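Local coordinates for protein plasmodium falciparum gamete antigen 27/25 (Plasmodium falciparum, PDB 1N81) that is essential for sexual development of the malaria parasite as a gametocyte protein, and may act through dimerization, its molecular role being otherwise unsettled, at residues 25-29 and 52-57; 76-80 and 168-172. All coordinates share one frame; numbering follows the deposited sequence.

Contact 1: residues 25-29 and 52-57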
loop_
_atom_site.group_PDB
_atom_site.type_symbol
_atom_site.label_atom_id
_atom_site.label_comp_id
_atom_site.label_asym_id
_atom_site.label_seq_id
_atom_site.Cartn_x
_atom_site.Cartn_y
_atom_site.Cartn_z
ATOM N N ALA A 25 -8.521 3.406 2.671
ATOM C CA ALA A 25 -8.838 4.731 2.146
ATOM C C ALA A 25 -8.950 4.606 0.610
ATOM O O ALA A 25 -9.800 5.241 -0.024
ATOM C CB ALA A 25 -7.738 5.764 2.527
ATOM N N CYS A 26 -8.096 3.777 0.017
ATOM C CA CYS A 26 -8.114 3.591 -1.431
ATOM C C CYS A 26 -9.429 2.889 -1.849
ATOM O O CYS A 26 -10.108 3.335 -2.770
ATOM C CB CYS A 26 -6.885 2.776 -1.885
ATOM S SG CYS A 26 -6.662 2.756 -3.704
ATOM N N SER A 27 -9.772 1.801 -1.167
ATOM C CA SER A 27 -11.001 1.080 -1.455
ATOM C C SER A 27 -12.183 2.044 -1.325
ATOM O O SER A 27 -13.009 2.131 -2.227
ATOM C CB SER A 27 -11.153 -0.091 -0.490
ATOM O OG SER A 27 -12.349 -0.818 -0.773
ATOM N N ASP A 28 -12.258 2.778 -0.213
ATOM C CA ASP A 28 -13.347 3.742 -0.025
ATOM C C ASP A 28 -13.433 4.731 -1.199
ATOM O O ASP A 28 -14.502 4.982 -1.758
ATOM C CB ASP A 28 -13.169 4.573 1.264
ATOM C CG ASP A 28 -13.373 3.755 2.538
ATOM O OD1 ASP A 28 -13.872 2.612 2.484
ATOM O OD2 ASP A 28 -13.021 4.270 3.611
ATOM N N TYR A 29 -12.301 5.317 -1.567
ATOM C CA TYR A 29 -12.312 6.292 -2.642
ATOM C C TYR A 29 -12.738 5.670 -3.968
ATOM O O TYR A 29 -13.345 6.334 -4.805
ATOM C CB TYR A 29 -10.948 6.941 -2.787
ATOM C CG TYR A 29 -11.038 8.299 -3.398
ATOM C CD1 TYR A 29 -11.248 9.413 -2.604
ATOM C CD2 TYR A 29 -10.908 8.477 -4.791
ATOM C CE1 TYR A 29 -11.325 10.698 -3.167
ATOM C CE2 TYR A 29 -10.989 9.756 -5.369
ATOM C CZ TYR A 29 -11.197 10.861 -4.547
ATOM O OH TYR A 29 -11.276 12.128 -5.083
ATOM N N SER A 52 -9.570 15.811 -1.595
ATOM C CA SER A 52 -10.511 14.809 -1.129
ATOM C C SER A 52 -9.820 13.510 -0.726
ATOM O O SER A 52 -10.124 12.945 0.328
ATOM C CB SER A 52 -11.561 14.503 -2.190
ATOM O OG SER A 52 -12.279 15.675 -2.508
ATOM N N ILE A 53 -8.887 13.040 -1.549
ATOM C CA ILE A 53 -8.224 11.791 -1.235
ATOM C C ILE A 53 -7.556 11.907 0.134
ATOM O O ILE A 53 -7.653 10.996 0.961
ATOM C CB ILE A 53 -7.159 11.406 -2.299
ATOM C CG1 ILE A 53 -7.829 11.041 -3.631
ATOM C CG2 ILE A 53 -6.309 10.199 -1.780
ATOM C CD1 ILE A 53 -6.791 11.004 -4.787
ATOM N N ARG A 54 -6.875 13.019 0.384
ATOM C CA ARG A 54 -6.230 13.164 1.683
ATOM C C ARG A 54 -7.281 13.142 2.787
ATOM O O ARG A 54 -7.013 12.680 3.888
ATOM C CB ARG A 54 -5.423 14.458 1.774
ATOM C CG ARG A 54 -4.616 14.502 3.056
ATOM C CD ARG A 54 -3.773 15.733 3.199
ATOM N NE ARG A 54 -2.379 15.563 2.784
ATOM C CZ ARG A 54 -1.962 15.699 1.534
ATOM N NH1 ARG A 54 -2.833 15.993 0.576
ATOM N NH2 ARG A 54 -0.677 15.590 1.242
ATOM N N ARG A 55 -8.479 13.628 2.494
ATOM C CA ARG A 55 -9.535 13.612 3.503
ATOM C C ARG A 55 -9.887 12.145 3.790
ATOM O O ARG A 55 -10.159 11.775 4.931
ATOM C CB ARG A 55 -10.768 14.387 3.006
ATOM C CG ARG A 55 -11.849 14.598 4.073
ATOM C CD ARG A 55 -13.069 15.306 3.499
ATOM N NE ARG A 55 -12.646 16.447 2.702
ATOM C CZ ARG A 55 -12.784 16.526 1.385
ATOM N NH1 ARG A 55 -13.349 15.530 0.706
ATOM N NH2 ARG A 55 -12.334 17.594 0.750
ATOM N N TYR A 56 -9.889 11.298 2.757
ATOM C CA TYR A 56 -10.180 9.886 2.997
ATOM C C TYR A 56 -9.067 9.261 3.823
ATOM O O TYR A 56 -9.324 8.416 4.675
ATOM C CB TYR A 56 -10.380 9.112 1.678
ATOM C CG TYR A 56 -11.782 9.232 1.136
ATOM C CD1 TYR A 56 -12.309 10.477 0.804
ATOM C CD2 TYR A 56 -12.593 8.115 0.998
ATOM C CE1 TYR A 56 -13.606 10.604 0.351
ATOM C CE2 TYR A 56 -13.906 8.233 0.543
ATOM C CZ TYR A 56 -14.394 9.482 0.221
ATOM O OH TYR A 56 -15.666 9.611 -0.267
ATOM N N VAL A 57 -7.831 9.660 3.582
ATOM C CA VAL A 57 -6.736 9.104 4.389
ATOM C C VAL A 57 -6.969 9.447 5.868
ATOM O O VAL A 57 -6.912 8.571 6.723
ATOM C CB VAL A 57 -5.366 9.660 3.928
ATOM C CG1 VAL A 57 -4.248 9.247 4.934
ATOM C CG2 VAL A 57 -5.046 9.110 2.492
#

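Contact 2: residues 76-80 and 168-172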
loop_
_atom_site.group_PDB
_atom_site.type_symbol
_atom_site.label_atom_id
_atom_site.label_comp_id
_atom_site.label_asym_id
_atom_site.label_seq_id
_atom_site.Cartn_x
_atom_site.Cartn_y
_atom_site.Cartn_z
ATOM N N ASN A 76 2.910 10.882 0.193
ATOM C CA ASN A 76 3.084 9.728 -0.693
ATOM C C ASN A 76 1.926 8.749 -0.621
ATOM O O ASN A 76 1.663 8.043 -1.604
ATOM C CB ASN A 76 4.386 8.985 -0.419
ATOM C CG ASN A 76 5.607 9.754 -0.921
ATOM O OD1 ASN A 76 5.478 10.676 -1.721
ATOM N ND2 ASN A 76 6.791 9.358 -0.466
ATOM N N ILE A 77 1.244 8.678 0.522
ATOM C CA ILE A 77 0.087 7.772 0.609
ATOM C C ILE A 77 -0.929 8.294 -0.403
ATOM O O ILE A 77 -1.455 7.529 -1.216
ATOM C CB ILE A 77 -0.583 7.748 2.033
ATOM C CG1 ILE A 77 0.303 6.985 3.012
ATOM C CG2 ILE A 77 -1.960 7.031 1.970
ATOM C CD1 ILE A 77 -0.270 6.950 4.437
ATOM N N VAL A 78 -1.177 9.605 -0.364
ATOM C CA VAL A 78 -2.121 10.241 -1.286
ATOM C C VAL A 78 -1.681 10.006 -2.736
ATOM O O VAL A 78 -2.504 9.654 -3.594
ATOM C CB VAL A 78 -2.233 11.759 -1.042
ATOM C CG1 VAL A 78 -3.144 12.392 -2.120
ATOM C CG2 VAL A 78 -2.817 12.019 0.350
ATOM N N ASN A 79 -0.390 10.199 -3.004
ATOM C CA ASN A 79 0.114 9.979 -4.356
ATOM C C ASN A 79 -0.154 8.557 -4.817
ATOM O O ASN A 79 -0.701 8.344 -5.901
ATOM C CB ASN A 79 1.627 10.231 -4.454
ATOM C CG ASN A 79 1.993 11.686 -4.282
ATOM O OD1 ASN A 79 1.200 12.561 -4.583
ATOM N ND2 ASN A 79 3.207 11.951 -3.810
ATOM N N ARG A 80 0.234 7.585 -3.993
ATOM C CA ARG A 80 0.045 6.176 -4.356
ATOM C C ARG A 80 -1.427 5.869 -4.601
ATOM O O ARG A 80 -1.771 5.138 -5.527
ATOM C CB ARG A 80 0.618 5.239 -3.271
ATOM C CG ARG A 80 2.167 5.081 -3.330
ATOM C CD ARG A 80 2.603 3.948 -2.397
ATOM N NE ARG A 80 2.240 4.222 -1.002
ATOM C CZ ARG A 80 3.013 4.884 -0.152
ATOM N NH1 ARG A 80 4.195 5.333 -0.567
ATOM N NH2 ARG A 80 2.622 5.066 1.112
ATOM N N GLN A 168 8.428 1.873 -2.661
ATOM C CA GLN A 168 8.247 3.210 -2.099
ATOM C C GLN A 168 7.598 3.163 -0.743
ATOM O O GLN A 168 8.031 3.849 0.186
ATOM C CB GLN A 168 7.383 4.106 -2.988
ATOM C CG GLN A 168 7.316 5.509 -2.407
ATOM C CD GLN A 168 6.420 6.415 -3.173
ATOM O OE1 GLN A 168 5.199 6.331 -3.076
ATOM N NE2 GLN A 168 7.020 7.290 -3.971
ATOM N N PHE A 169 6.533 2.373 -0.632
ATOM C CA PHE A 169 5.817 2.240 0.629
ATOM C C PHE A 169 6.758 1.748 1.753
ATOM O O PHE A 169 6.751 2.273 2.858
ATOM C CB PHE A 169 4.648 1.249 0.470
ATOM C CG PHE A 169 3.857 1.032 1.740
ATOM C CD1 PHE A 169 2.615 1.651 1.918
ATOM C CD2 PHE A 169 4.355 0.209 2.752
ATOM C CE1 PHE A 169 1.858 1.461 3.094
ATOM C CE2 PHE A 169 3.622 0.005 3.932
ATOM C CZ PHE A 169 2.359 0.640 4.101
ATOM N N LEU A 170 7.549 0.724 1.479
ATOM C CA LEU A 170 8.439 0.194 2.502
ATOM C C LEU A 170 9.448 1.264 2.985
ATOM O O LEU A 170 9.600 1.499 4.186
ATOM C CB LEU A 170 9.158 -1.040 1.952
ATOM C CG LEU A 170 8.188 -2.221 1.784
ATOM C CD1 LEU A 170 8.822 -3.275 0.942
ATOM C CD2 LEU A 170 7.784 -2.794 3.126
ATOM N N ILE A 171 10.114 1.931 2.053
ATOM C CA ILE A 171 11.083 2.958 2.434
ATOM C C ILE A 171 10.433 4.033 3.304
ATOM O O ILE A 171 10.974 4.414 4.316
ATOM C CB ILE A 171 11.740 3.584 1.177
ATOM C CG1 ILE A 171 12.632 2.542 0.508
ATOM C CG2 ILE A 171 12.596 4.798 1.582
ATOM C CD1 ILE A 171 13.002 2.869 -0.927
ATOM N N ASP A 172 9.249 4.489 2.919
ATOM C CA ASP A 172 8.529 5.497 3.671
ATOM C C ASP A 172 7.992 5.060 5.004
ATOM O O ASP A 172 7.927 5.857 5.933
ATOM C CB ASP A 172 7.289 5.981 2.917
ATOM C CG ASP A 172 7.620 6.898 1.815
ATOM O OD1 ASP A 172 8.817 7.241 1.698
ATOM O OD2 ASP A 172 6.693 7.277 1.083
HETATM O O HOH W 1 4.267 6.870 2.275
#

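Contact 1: residues 25-29 and 52-57
Tyr29 of helix 13-35 sets its ring against Tyr56, Ile53 and Ser52 of helix 50-63. From CB the chain leaves with CG turned away from the backbone N (chi1 -155°), which lays the ring along the partner helix. Its near edge comes first: CD1 stands 3.7 Å from Tyr56 CD1, over the centre of the Tyr56 ring, giving a T-shaped pair with centroids 5.1 Å apart and planes at 78°. Farther out, CE1 and CZ are each 3.5 Å from Ile53 CG1, which lies over one face of the Tyr29 ring, a CH-pi contact. At the tip, OH passes 3.8 Å from Ser52 CB, while its hydrogen bond goes to the backbone O of Ala46.

The motif is a steep helix-helix crossing in an all-helical fold: the axes of the two short segments approach to 9.2 Å with N-to-C directions 129° apart. Helix 71-89 adjoins the same crossing, Leu85 touching Tyr29 and Ile81 touching Ile53. Beyond the rings, Asp28 CB sits 3.6 Å from Tyr56 CD2, at the edge of that ring and in its plane. The backbones come nearest at Ala25, whose CA is 5.3 Å from Val57 CA; its CB, pointing toward helix 50-63, packs on the backbone O of Tyr56 and on Val57 CA.

Contact 2: residues 76-80 and 168-172
This is a buried polar contact between two nearly antiparallel helices, 71-89 and 156-173, about 7 Å from the centre of the chain to the centre of the contact. The axes of the short segments stay 11.2 Å apart at 169°, a separation bridged by polar side chains from both helices. Arg80 contributes the largest share of the buried surface. Bent at chi3 (-61°), its chain brings NH1 to within 2.9 Å of Gln168 OE1; this hydrogen bond is far from straight, with the donor tilted out of the amide's carbonyl plane. The same NH1 forms a long salt bridge with Asp172 OD2, while NH2 donates to a water that in turn donates to OD2 at 2.7 Å. The backbone O of Asn76 covers one face of the guanidinium and Phe169 the opposite one, through its CA and through CD1, 3.5 Å from Arg80 NH2, the ring itself being steeply inclined to the flat group. A salt bridge from NE to Glu22 of helix 13-35 further restricts its rotation.

Asp172 OD2 is gripped from another direction by Asn76 ND2, in a 2.6 Å hydrogen bond with an N-H...O angle of 169° to its syn lone pair. Amide and carboxylate are nearly coplanar, whereas the Asn76 and Gln168 amides stack with almost parallel planes. Arg72 forms a salt bridge with Asp172 OD1, so nearby positive charge would be expected to favour the ionised carboxylate. With Arg80 held between Glu22 and Asp172, charge is paired with charge, as is usual for ionised groups buried between the packed helices of an all-helical fold.

Contact 1 (25-29 with 52-57) and contact 2 (76-80 with 168-172) lie in series along the chain, the first closing before the second opens, and their centres are 14 Å apart. Helices 50-63 and 71-89, consecutive in sequence, join them directly: Val57 CG2 packs 3.8 Å from Ile77 CG2, and Ile53 CG2 lies 3.9 Å from Val78 CG1. Helix 13-35 also serves both, supplying one side of contact 1 and, through Glu22, a charged partner to Arg80 of contact 2. A largely aromatic and aliphatic crossing is thereby continuous with a more central polar junction, tying the early helices to helix 156-173 late in the chain within one helical body.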